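Side-chain contacts in PelA (Pseudomonas aeruginosa, PDB 5TCB), which probably hydrolyses glycosidic bonds through the GH114-family domain described here, one part of a longer protein that may also have deacetylase activity: residues A[34-37]-A[38-41]; A[58-61]-A[62-65]; A[120-123]-A[124-127]; A[240-243]-A[244-248]; A[250-254]-A[255-259]. One frame throughout, in Å; residues are numbered along the deposited sequence. Where two conformers were deposited one is given.

How the contacts relate
All five contacts are local, formed along or at the ends of helices flanking a parallel eight-stranded sheet, consistent with the (β/α)8 barrel of many glycoside hydrolases. Contact 4 lies at the surface; the others are partly buried. Contacts 1 and 2 touch, Ala38 CA coming within 3.6 Å of Tyr60 OH, whereas contacts 3 and 4 lie about 36 Å apart between centres, on opposite sides of the chain's centre. Contacts 4 and 5 share helix 242-254, one at its start, the other at its end. The helix start in contact 1 carries prolines, that in contact 4 charged side chains; contacts 2 and 5 end in Schellman motifs, and contact 3 combines an arginine-leucine overlap with a salt bridge.

Contact 1 (A[34-37]-A[38-41]); sequences RPPL and AELS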
loop_
_atom_site.group_PDB
_atom_site.type_symbol
_atom_site.label_atom_id
_atom_site.label_comp_id
_atom_site.label_asym_id
_atom_site.label_seq_id
_atom_site.Cartn_x
_atom_site.Cartn_y
_atom_site.Cartn_z
ATOM N N ARG A 34 5.012 10.870 14.674
ATOM C CA ARG A 34 5.747 12.113 14.465
ATOM C C ARG A 34 6.327 12.230 13.050
ATOM O O ARG A 34 7.544 12.358 12.882
ATOM C CB ARG A 34 6.841 12.256 15.513
ATOM C CG ARG A 34 6.293 12.308 16.940
ATOM C CD ARG A 34 7.388 12.447 17.987
ATOM N NE ARG A 34 8.273 11.286 18.012
ATOM C CZ ARG A 34 7.950 10.102 18.524
ATOM N NH1 ARG A 34 6.752 9.898 19.058
ATOM N NH2 ARG A 34 8.830 9.110 18.495
ATOM N N PRO A 35 5.485 12.215 12.026
ATOM C CA PRO A 35 5.991 12.376 10.658
ATOM C C PRO A 35 6.648 13.738 10.494
ATOM O O PRO A 35 6.126 14.757 10.974
ATOM C CB PRO A 35 4.736 12.239 9.781
ATOM C CG PRO A 35 3.579 12.489 10.717
ATOM C CD PRO A 35 4.032 11.952 12.044
ATOM N N PRO A 36 7.826 13.801 9.863
ATOM C CA PRO A 36 8.477 15.099 9.673
ATOM C C PRO A 36 7.821 15.814 8.504
ATOM O O PRO A 36 8.193 15.609 7.347
ATOM C CB PRO A 36 9.946 14.722 9.427
ATOM C CG PRO A 36 9.881 13.366 8.847
ATOM C CD PRO A 36 8.727 12.686 9.518
ATOM N N LEU A 37 6.805 16.628 8.816
ATOM C CA LEU A 37 5.893 17.121 7.793
ATOM C C LEU A 37 6.584 18.045 6.798
ATOM O O LEU A 37 6.311 17.975 5.595
ATOM C CB LEU A 37 4.712 17.851 8.439
ATOM C CG LEU A 37 3.794 16.979 9.300
ATOM C CD1 LEU A 37 2.802 17.839 10.064
ATOM C CD2 LEU A 37 3.072 15.934 8.448
ATOM N N ALA A 38 7.437 18.944 7.269
ATOM C CA ALA A 38 8.115 19.852 6.349
ATOM C C ALA A 38 8.907 19.062 5.306
ATOM O O ALA A 38 8.851 19.347 4.100
ATOM C CB ALA A 38 9.029 20.797 7.133
ATOM N N GLU A 39 9.659 18.063 5.761
ATOM C CA GLU A 39 10.454 17.237 4.856
ATOM C C GLU A 39 9.577 16.373 3.945
ATOM O O GLU A 39 9.832 16.280 2.739
ATOM C CB GLU A 39 11.425 16.384 5.676
ATOM C CG GLU A 39 12.534 17.204 6.339
ATOM C CD GLU A 39 12.169 17.772 7.705
ATOM O OE1 GLU A 39 11.026 17.604 8.180
ATOM O OE2 GLU A 39 13.058 18.407 8.317
ATOM N N LEU A 40 8.526 15.768 4.486
ATOM C CA LEU A 40 7.651 14.948 3.667
ATOM C C LEU A 40 6.923 15.766 2.616
ATOM O O LEU A 40 6.603 15.245 1.540
ATOM C CB LEU A 40 6.670 14.206 4.570
ATOM C CG LEU A 40 7.283 13.066 5.387
ATOM C CD1 LEU A 40 6.306 12.587 6.420
ATOM C CD2 LEU A 40 7.658 11.915 4.464
ATOM N N SER A 41 6.666 17.043 2.898
ATOM C CA SER A 41 5.906 17.892 1.984
ATOM C C SER A 41 6.604 18.136 0.669
ATOM O O SER A 41 5.952 18.603 -0.273
ATOM C CB SER A 41 5.618 19.249 2.624
ATOM O OG SER A 41 6.747 20.126 2.563
#
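Pro36 and Leu40 meet across the opening turn of helix 37-40, with Pro36 at the N-cap position after strand 27-30. The Pro36 carbonyl is satisfied by the turn itself: Leu40 N donates to Pro36 O at 2.9 Å with an N-H...O angle of 164°. The next bond, from Ser41 N to Leu37 O, is equally short at 2.9 Å but more bent, 140°. Apolar contact accompanies this bonding. The CD1 branch of Leu40 comes within 3.7 Å of Pro35 CB and 3.9 Å of Pro36 CD, so one methyl bridges both prolines, and Leu40 continues inward onto Ala28, Trp30, Val46 and Leu48 of the two neighbouring strands. On another side of the turn the Glu39 chain bends at chi2 (87°), which folds its carboxylate back over the proline and leaves OE1 3.3 Å from Pro36 CB, a van der Waals approach to an apolar ring. Leu37 starts away from this cluster and packs on Asp57 and Tyr60 of helix 55-63. The Ala38 carbonyl is taken up by a side chain: Ser41 OG donates to Ala38 O at 2.7 Å, coming in tilted from the carbonyl plane.

Contact 2 (A[58-61]-A[62-65]); sequences VGYL and KEQG
Chi1 of Tyr60 (168°) sets CG anti to the backbone N and carries the ring out beside the helix, where Gln64, bent at chi2 (-64°), lays its CG against it. The resulting touch is a CH-pi contact: Gln64 CG sits over one face of the Tyr60 ring, 3.8 Å from the centroid and 22° off the ring normal, displaced toward the rim on the CZ side. The amide follows obliquely across the same part of the ring, its NE2 reaching 3.6 Å from Tyr60 CE2. Beneath the side chains, Glu63 N donates to Gly59 O at 2.9 Å and Gln64 N to Tyr60 O at 3.0 Å. These residues lie at the C-terminal end of helix 55-63, which crosses between strands 45-48 and 67-73 in a beta-alpha-beta unit. The turn closes in a Schellman motif, with Gly65 at positive phi and Gly65 N bonded to Lys62 O at 2.9 Å. The Lys62 side chain runs back along the helix, its CG 3.6 Å from Val58 O. A bend at chi3 then turns the rest of its chain, and NZ donates to the carbonyl of Gly128. Glu63 stays extended beyond CG, with that methylene 3.2 Å from Gly59 O. Val58 and Leu61 point elsewhere, Val58 packing on Leu53, Pro68 and Tyr129 and Leu61 on Ser41.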
loop_
_atom_site.group_PDB
_atom_site.type_symbol
_atom_site.label_atom_id
_atom_site.label_comp_id
_atom_site.label_asym_id
_atom_site.label_seq_id
_atom_site.Cartn_x
_atom_site.Cartn_y
_atom_site.Cartn_z
ATOM N N VAL A 58 -2.637 17.250 7.538
ATOM C CA VAL A 58 -2.995 16.851 6.179
ATOM C C VAL A 58 -3.189 18.087 5.313
ATOM O O VAL A 58 -2.738 18.135 4.152
ATOM C CB VAL A 58 -4.263 15.973 6.213
ATOM C CG1 VAL A 58 -4.611 15.495 4.834
ATOM C CG2 VAL A 58 -4.052 14.761 7.118
ATOM N N GLY A 59 -3.860 19.101 5.866
ATOM C CA GLY A 59 -4.026 20.359 5.158
ATOM C C GLY A 59 -2.707 21.041 4.847
ATOM O O GLY A 59 -2.535 21.601 3.765
ATOM N N TYR A 60 -1.779 21.050 5.813
ATOM C CA TYR A 60 -0.452 21.615 5.580
ATOM C C TYR A 60 0.244 20.931 4.408
ATOM O O TYR A 60 0.815 21.591 3.540
ATOM C CB TYR A 60 0.405 21.497 6.846
ATOM C CG TYR A 60 1.863 21.801 6.598
ATOM C CD1 TYR A 60 2.779 20.785 6.327
ATOM C CD2 TYR A 60 2.304 23.109 6.631
ATOM C CE1 TYR A 60 4.098 21.064 6.092
ATOM C CE2 TYR A 60 3.635 23.400 6.391
ATOM C CZ TYR A 60 4.522 22.361 6.127
ATOM O OH TYR A 60 5.865 22.627 5.888
ATOM N N LEU A 61 0.214 19.591 4.352
ATOM C CA LEU A 61 0.871 18.913 3.240
ATOM C C LEU A 61 0.275 19.360 1.905
ATOM O O LEU A 61 1.006 19.591 0.933
ATOM C CB LEU A 61 0.765 17.395 3.407
ATOM C CG LEU A 61 1.560 16.815 4.580
ATOM C CD1 LEU A 61 1.170 15.313 4.789
ATOM C CD2 LEU A 61 3.080 16.920 4.322
ATOM N N LYS A 62 -1.058 19.505 1.837
ATOM C CA LYS A 62 -1.681 19.947 0.591
ATOM C C LYS A 62 -1.300 21.387 0.261
ATOM O O LYS A 62 -1.030 21.706 -0.906
ATOM C CB LYS A 62 -3.204 19.771 0.675
ATOM C CG LYS A 62 -3.632 18.284 0.656
ATOM C CD LYS A 62 -5.147 18.062 0.546
ATOM C CE LYS A 62 -5.918 18.559 1.753
ATOM N NZ LYS A 62 -7.389 18.349 1.569
ATOM N N GLU A 63 -1.264 22.265 1.273
ATOM C CA GLU A 63 -0.861 23.657 1.062
ATOM C C GLU A 63 0.523 23.744 0.453
ATOM O O GLU A 63 0.802 24.638 -0.356
ATOM C CB GLU A 63 -0.878 24.424 2.385
ATOM C CG GLU A 63 -2.249 24.655 2.966
ATOM C CD GLU A 63 -2.193 25.176 4.389
ATOM O OE1 GLU A 63 -1.082 25.299 4.949
ATOM O OE2 GLU A 63 -3.266 25.444 4.962
ATOM N N GLN A 64 1.412 22.852 0.866
ATOM C CA GLN A 64 2.774 22.811 0.358
ATOM C C GLN A 64 2.879 22.220 -1.033
ATOM O O GLN A 64 3.970 22.249 -1.616
ATOM C CB GLN A 64 3.672 22.020 1.310
ATOM C CG GLN A 64 3.917 22.678 2.642
ATOM C CD GLN A 64 4.670 23.988 2.514
ATOM O OE1 GLN A 64 5.654 24.067 1.786
ATOM N NE2 GLN A 64 4.199 25.014 3.193
ATOM N N GLY A 65 1.797 21.638 -1.572
ATOM C CA GLY A 65 1.818 21.063 -2.897
ATOM C C GLY A 65 1.865 19.554 -2.948
ATOM O O GLY A 65 1.980 18.994 -4.051
#

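Contact 3 (A[120-123]-A[124-127]); sequences RAAE and LRKQ
Arg120 curls over Leu124 by a bend at chi2 (69°) that turns its otherwise extended chain along the helix. One face of its guanidinium is thereby covered, near the rim, by the CD2 methyl of Leu124, which lies 3.6 Å from Arg120 NH2; the other methyl, CD1, rests 3.9 Å from Arg120 CG. One leucine thus meets both the flat head and the aliphatic stem. Glu123 and Lys126 meet through differently shaped chains: the glutamate is bent at chi2 (-49°), the lysine extended beyond CG. Lys126 NZ forms a salt bridge with Glu123 OE2 at 3.0 Å, approaching on the syn side but 30° out of the carboxylate plane. Both pairs ride on the closing turns of helix 111-126, a flanking helix of the parallel sheet, where Leu124 reaches Ala70 of strand 67-73 and Leu132 of strand 131-135. Around the helix axis, Arg125 is bent at both chi2 and chi3, which brings its guanidinium back over the preceding turn. Ala122 O lies beneath the centre of one face, and Ala122 CB is 3.6 Å from Arg125 NH2. That nitrogen also makes a salt bridge with Glu166, where the chain leaves helix 145-165.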
loop_
_atom_site.group_PDB
_atom_site.type_symbol
_atom_site.label_atom_id
_atom_site.label_comp_id
_atom_site.label_asym_id
_atom_site.label_seq_id
_atom_site.Cartn_x
_atom_site.Cartn_y
_atom_site.Cartn_z
ATOM N N ARG A 120 -14.370 3.717 7.268
ATOM C CA ARG A 120 -13.028 4.260 7.428
ATOM C C ARG A 120 -12.665 5.164 6.258
ATOM O O ARG A 120 -12.096 6.248 6.451
ATOM C CB ARG A 120 -12.034 3.106 7.563
ATOM C CG ARG A 120 -10.616 3.507 7.815
ATOM C CD ARG A 120 -10.442 4.109 9.181
ATOM N NE ARG A 120 -9.068 4.552 9.399
ATOM C CZ ARG A 120 -8.735 5.641 10.081
ATOM N NH1 ARG A 120 -9.676 6.418 10.604
ATOM N NH2 ARG A 120 -7.457 5.960 10.229
ATOM N N ALA A 121 -13.001 4.746 5.039
ATOM C CA ALA A 121 -12.720 5.581 3.886
ATOM C C ALA A 121 -13.430 6.916 4.015
ATOM O O ALA A 121 -12.854 7.953 3.693
ATOM C CB ALA A 121 -13.140 4.869 2.605
ATOM N N ALA A 122 -14.692 6.907 4.458
ATOM C CA ALA A 122 -15.415 8.166 4.602
ATOM C C ALA A 122 -14.750 9.065 5.632
ATOM O O ALA A 122 -14.672 10.288 5.448
ATOM C CB ALA A 122 -16.855 7.884 4.985
ATOM N N GLU A 123 -14.302 8.489 6.749
ATOM C CA GLU A 123 -13.635 9.298 7.769
ATOM C C GLU A 123 -12.341 9.904 7.238
ATOM O O GLU A 123 -12.051 11.073 7.504
ATOM C CB GLU A 123 -13.352 8.473 9.023
ATOM C CG GLU A 123 -14.596 8.168 9.853
ATOM C CD GLU A 123 -15.431 9.417 10.122
ATOM O OE1 GLU A 123 -14.868 10.416 10.616
ATOM O OE2 GLU A 123 -16.643 9.409 9.812
ATOM N N LEU A 124 -11.561 9.122 6.487
ATOM C CA LEU A 124 -10.310 9.619 5.923
ATOM C C LEU A 124 -10.579 10.698 4.875
ATOM O O LEU A 124 -9.836 11.684 4.798
ATOM C CB LEU A 124 -9.514 8.439 5.363
ATOM C CG LEU A 124 -9.059 7.499 6.487
ATOM C CD1 LEU A 124 -8.568 6.192 5.886
ATOM C CD2 LEU A 124 -7.991 8.153 7.377
ATOM N N ARG A 125 -11.653 10.563 4.097
ATOM C CA ARG A 125 -12.076 11.638 3.191
ATOM C C ARG A 125 -12.361 12.923 3.963
ATOM O O ARG A 125 -11.914 14.005 3.568
ATOM C CB ARG A 125 -13.301 11.215 2.385
ATOM C CG ARG A 125 -13.939 12.332 1.504
ATOM C CD ARG A 125 -15.320 12.714 1.986
ATOM N NE ARG A 125 -16.180 11.541 1.991
ATOM C CZ ARG A 125 -17.313 11.414 2.669
ATOM N NH1 ARG A 125 -17.797 12.416 3.402
ATOM N NH2 ARG A 125 -17.974 10.270 2.595
ATOM N N LYS A 126 -13.113 12.822 5.061
ATOM C CA LYS A 126 -13.462 14.011 5.837
ATOM C C LYS A 126 -12.237 14.646 6.458
ATOM O O LYS A 126 -12.220 15.869 6.685
ATOM C CB LYS A 126 -14.470 13.657 6.924
ATOM C CG LYS A 126 -15.821 13.241 6.387
ATOM C CD LYS A 126 -16.705 12.831 7.553
ATOM C CE LYS A 126 -17.765 11.872 7.179
ATOM N NZ LYS A 126 -18.400 11.383 8.433
ATOM N N GLN A 127 -11.213 13.848 6.763
ATOM C CA GLN A 127 -9.974 14.376 7.324
ATOM C C GLN A 127 -9.112 15.111 6.313
ATOM O O GLN A 127 -8.133 15.746 6.718
ATOM C CB GLN A 127 -9.144 13.249 7.913
ATOM C CG GLN A 127 -9.689 12.628 9.174
ATOM C CD GLN A 127 -8.548 12.136 10.028
ATOM O OE1 GLN A 127 -7.899 12.925 10.733
ATOM N NE2 GLN A 127 -8.256 10.852 9.935
#

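Contact 4 (A[240-243]-A[244-248]); sequences ERRD and EARAL
The first turns of helix 242-254, in the beta-alpha-beta unit between strands 231-236 and 258-262, place Arg241 at the N-cap position beside Glu244 and set Arg242 one turn before Arg246. The backbone is regular: Ala245 N bonds Arg241 O and Arg246 N bonds Arg242 O, each at 2.9 Å, and Ala247 N reaches Asp243 O at 3.2 Å. Glu244 bends at chi2 (86°), turning its carboxylate back toward the helix start, with OE1 3.3 Å from Arg241 CA. The Arg241 chain runs alongside it, but the ion pair from Arg241 NE to Glu244 OE2 is long at 3.6 Å and doubtful, since the arginine was modelled in two conformers. Arg242 and Arg246 also lie side by side, pointing the same way. Their guanidinium planes stand 80° apart, and Arg242 NH2 approaches Arg246 NH2 to 3.4 Å. Each has an acceptor beyond the helix: Arg242 NH1 bonds Tyr268 OH and Leu269 O, Arg246 NH1 the carbonyl of Asp273. Those acceptors probably make the close approach of the two cations tolerable and tie the helix to the segment 268-273 that follows strand 258-262, while the carboxylates of Asp243 and Glu244 probably interact favourably with the positive end of the helix dipole.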
loop_
_atom_site.group_PDB
_atom_site.type_symbol
_atom_site.label_atom_id
_atom_site.label_comp_id
_atom_site.label_asym_id
_atom_site.label_seq_id
_atom_site.Cartn_x
_atom_site.Cartn_y
_atom_site.Cartn_z
ATOM N N GLU A 240 22.277 3.172 6.859
ATOM C CA GLU A 240 23.710 3.285 6.623
ATOM C C GLU A 240 24.071 3.151 5.147
ATOM O O GLU A 240 25.164 3.577 4.756
ATOM C CB GLU A 240 24.466 2.262 7.476
ATOM C CG GLU A 240 24.198 0.794 7.161
ATOM C CD GLU A 240 23.036 0.200 7.940
ATOM O OE1 GLU A 240 22.191 0.947 8.507
ATOM O OE2 GLU A 240 22.957 -1.055 7.942
ATOM N N ARG A 241 23.166 2.595 4.330
ATOM C CA ARG A 241 23.368 2.435 2.896
ATOM C C ARG A 241 22.640 3.508 2.083
ATOM O O ARG A 241 22.224 3.254 0.951
ATOM C CB ARG A 241 22.921 1.038 2.455
ATOM C CG ARG A 241 23.541 -0.114 3.272
ATOM C CD ARG A 241 24.995 -0.443 2.890
ATOM N NE ARG A 241 25.950 0.585 3.305
ATOM C CZ ARG A 241 26.658 0.571 4.435
ATOM N NH1 ARG A 241 27.493 1.573 4.702
ATOM N NH2 ARG A 241 26.547 -0.434 5.297
ATOM N N ARG A 242 22.528 4.731 2.625
ATOM C CA ARG A 242 21.826 5.806 1.931
ATOM C C ARG A 242 22.476 6.132 0.585
ATOM O O ARG A 242 21.773 6.453 -0.380
ATOM C CB ARG A 242 21.790 7.035 2.836
ATOM C CG ARG A 242 20.888 8.124 2.357
ATOM C CD ARG A 242 20.762 9.231 3.389
ATOM N NE ARG A 242 19.888 10.304 2.928
ATOM C CZ ARG A 242 18.566 10.293 2.990
ATOM N NH1 ARG A 242 17.932 9.279 3.533
ATOM N NH2 ARG A 242 17.888 11.330 2.519
ATOM N N ASP A 243 23.810 6.052 0.494
ATOM C CA ASP A 243 24.463 6.257 -0.797
ATOM C C ASP A 243 23.974 5.227 -1.814
ATOM O O ASP A 243 23.668 5.566 -2.967
ATOM C CB ASP A 243 25.991 6.176 -0.649
ATOM C CG ASP A 243 26.581 7.365 0.103
ATOM O OD1 ASP A 243 25.961 8.448 0.112
ATOM O OD2 ASP A 243 27.679 7.198 0.667
ATOM N N GLU A 244 23.861 3.972 -1.394
ATOM C CA GLU A 244 23.379 2.939 -2.301
ATOM C C GLU A 244 21.909 3.146 -2.635
ATOM O O GLU A 244 21.467 2.829 -3.750
ATOM C CB GLU A 244 23.594 1.570 -1.668
ATOM C CG GLU A 244 25.045 1.107 -1.631
ATOM C CD GLU A 244 25.829 1.597 -0.421
ATOM O OE1 GLU A 244 25.398 2.551 0.261
ATOM O OE2 GLU A 244 26.914 1.036 -0.155
ATOM N N ALA A 245 21.142 3.671 -1.683
ATOM C CA ALA A 245 19.730 3.935 -1.936
ATOM C C ALA A 245 19.545 5.022 -2.987
ATOM O O ALA A 245 18.633 4.935 -3.820
ATOM C CB ALA A 245 19.045 4.336 -0.639
ATOM N N ARG A 246 20.403 6.053 -2.960
ATOM C CA ARG A 246 20.394 7.083 -3.995
ATOM C C ARG A 246 20.632 6.468 -5.370
ATOM O O ARG A 246 19.889 6.736 -6.318
ATOM C CB ARG A 246 21.465 8.143 -3.699
ATOM C CG ARG A 246 21.220 9.006 -2.469
ATOM C CD ARG A 246 20.301 10.178 -2.770
ATOM N NE ARG A 246 20.219 11.098 -1.637
ATOM C CZ ARG A 246 19.178 11.880 -1.373
ATOM N NH1 ARG A 246 18.103 11.855 -2.150
ATOM N NH2 ARG A 246 19.206 12.682 -0.314
ATOM N N ALA A 247 21.664 5.631 -5.489
ATOM C CA ALA A 247 21.969 5.003 -6.774
ATOM C C ALA A 247 20.826 4.113 -7.223
ATOM O O ALA A 247 20.498 4.054 -8.415
ATOM C CB ALA A 247 23.256 4.194 -6.667
ATOM N N LEU A 248 20.212 3.407 -6.280
ATOM C CA LEU A 248 19.113 2.512 -6.632
ATOM C C LEU A 248 17.875 3.295 -7.069
ATOM O O LEU A 248 17.191 2.907 -8.027
ATOM C CB LEU A 248 18.786 1.594 -5.456
ATOM C CG LEU A 248 17.543 0.733 -5.671
ATOM C CD1 LEU A 248 17.659 -0.179 -6.885
ATOM C CD2 LEU A 248 17.282 -0.074 -4.418
#

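Contact 5 (A[250-254]-A[255-259]); sequences ARLRS and EGYVP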
loop_
_atom_site.group_PDB
_atom_site.type_symbol
_atom_site.label_atom_id
_atom_site.label_comp_id
_atom_site.label_asym_id
_atom_site.label_seq_id
_atom_site.Cartn_x
_atom_site.Cartn_y
_atom_site.Cartn_z
ATOM N N ALA A 250 18.005 6.086 -8.654
ATOM C CA ALA A 250 18.305 6.467 -10.037
ATOM C C ALA A 250 18.120 5.292 -10.983
ATOM O O ALA A 250 17.552 5.433 -12.074
ATOM C CB ALA A 250 19.727 7.010 -10.138
ATOM N N ARG A 251 18.545 4.108 -10.558
ATOM C CA ARG A 251 18.374 2.910 -11.375
ATOM C C ARG A 251 16.893 2.650 -11.644
ATOM O O ARG A 251 16.484 2.413 -12.788
ATOM C CB ARG A 251 19.034 1.749 -10.638
ATOM C CG ARG A 251 19.219 0.501 -11.426
ATOM C CD ARG A 251 19.926 -0.523 -10.571
ATOM N NE ARG A 251 19.721 -1.869 -11.087
ATOM C CZ ARG A 251 19.818 -2.976 -10.360
ATOM N NH1 ARG A 251 20.113 -2.911 -9.067
ATOM N NH2 ARG A 251 19.609 -4.151 -10.934
ATOM N N LEU A 252 16.069 2.744 -10.606
ATOM C CA LEU A 252 14.647 2.457 -10.747
ATOM C C LEU A 252 13.955 3.478 -11.650
ATOM O O LEU A 252 13.098 3.115 -12.467
ATOM C CB LEU A 252 14.001 2.402 -9.353
ATOM C CG LEU A 252 14.424 1.155 -8.553
ATOM C CD1 LEU A 252 14.129 1.306 -7.065
ATOM C CD2 LEU A 252 13.732 -0.086 -9.091
ATOM N N ARG A 253 14.327 4.759 -11.545
ATOM C CA ARG A 253 13.774 5.756 -12.465
ATOM C C ARG A 253 14.137 5.451 -13.913
ATOM O O ARG A 253 13.284 5.564 -14.802
ATOM C CB ARG A 253 14.224 7.164 -12.048
ATOM C CG ARG A 253 13.474 7.662 -10.832
ATOM C CD ARG A 253 13.854 9.073 -10.433
ATOM N NE ARG A 253 13.065 9.472 -9.269
ATOM C CZ ARG A 253 11.873 10.055 -9.331
ATOM N NH1 ARG A 253 11.302 10.320 -10.500
ATOM N NH2 ARG A 253 11.231 10.317 -8.206
ATOM N N SER A 254 15.391 5.064 -14.176
ATOM C CA SER A 254 15.781 4.737 -15.544
ATOM C C SER A 254 15.020 3.535 -16.080
ATOM O O SER A 254 14.852 3.414 -17.297
ATOM C CB SER A 254 17.289 4.470 -15.632
ATOM O OG SER A 254 17.623 3.163 -15.159
ATOM N N GLU A 255 14.508 2.682 -15.194
ATOM C CA GLU A 255 13.706 1.530 -15.577
ATOM C C GLU A 255 12.211 1.824 -15.598
ATOM O O GLU A 255 11.416 0.902 -15.820
ATOM C CB GLU A 255 14.011 0.372 -14.625
ATOM C CG GLU A 255 15.462 -0.076 -14.737
ATOM C CD GLU A 255 15.884 -1.070 -13.679
ATOM O OE1 GLU A 255 15.059 -1.425 -12.818
ATOM O OE2 GLU A 255 17.062 -1.486 -13.702
ATOM N N GLY A 256 11.812 3.079 -15.379
ATOM C CA GLY A 256 10.437 3.490 -15.549
ATOM C C GLY A 256 9.615 3.515 -14.281
ATOM O O GLY A 256 8.409 3.786 -14.355
ATOM N N TYR A 257 10.229 3.270 -13.127
ATOM C CA TYR A 257 9.529 3.266 -11.846
ATOM C C TYR A 257 9.637 4.624 -11.149
ATOM O O TYR A 257 10.579 5.389 -11.358
ATOM C CB TYR A 257 10.099 2.189 -10.917
ATOM C CG TYR A 257 10.004 0.795 -11.459
ATOM C CD1 TYR A 257 11.121 0.174 -11.966
ATOM C CD2 TYR A 257 8.797 0.110 -11.488
ATOM C CE1 TYR A 257 11.065 -1.088 -12.460
ATOM C CE2 TYR A 257 8.728 -1.166 -12.002
ATOM C CZ TYR A 257 9.867 -1.753 -12.490
ATOM O OH TYR A 257 9.832 -3.025 -13.009
ATOM N N VAL A 258 8.664 4.919 -10.297
ATOM C CA VAL A 258 8.787 6.026 -9.352
ATOM C C VAL A 258 9.159 5.404 -8.012
ATOM O O VAL A 258 8.318 4.712 -7.418
ATOM C CB VAL A 258 7.494 6.832 -9.246
ATOM C CG1 VAL A 258 7.684 8.035 -8.310
ATOM C CG2 VAL A 258 7.077 7.324 -10.619
ATOM N N PRO A 259 10.393 5.560 -7.533
ATOM C CA PRO A 259 10.840 4.768 -6.385
ATOM C C PRO A 259 10.734 5.455 -5.038
ATOM O O PRO A 259 10.772 6.680 -4.946
ATOM C CB PRO A 259 12.304 4.519 -6.715
ATOM C CG PRO A 259 12.719 5.805 -7.371
ATOM C CD PRO A 259 11.524 6.268 -8.176
HETATM O O HOH W 1 10.484 7.145 -13.911
#
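Leu252 O accepts Tyr257 N at 2.9 Å and Arg253 O accepts Gly256 N, also at 2.9 Å, the second donor standing 66° out of the carbonyl plane, while Gly256 turns the chain with a positive phi. Leu252 spreads its two branches over what follows: CD1 lies 3.7 Å from Pro259 CB, and CD2 lies 3.9 Å from Tyr257 CD1. Arg253 runs extended from CG to NE across the proline at about a right angle. Pro259 CD covers one face of its guanidinium near the rim and is 3.6 Å from Arg253 CG, while NE bonds Ser272 O and NH2 bonds Ser25 O. A water donates to Tyr257 O at 3.1 Å and weakly to Arg253 O. On the outer side, Ser254 OG donates to Arg251 O at 2.7 Å. The Arg251 NE to Glu255 OE2 ion pair is long at 3.7 Å and uncertain because Arg251 is poorly ordered; Glu255 OE1 has a firmer partner in His196 NE2. The paired 6→1 and 5→2 backbone bonds define a Schellman motif, here ending helix 242-254 and sending the chain into strand 258-262, the eighth and last parallel strand along the chain.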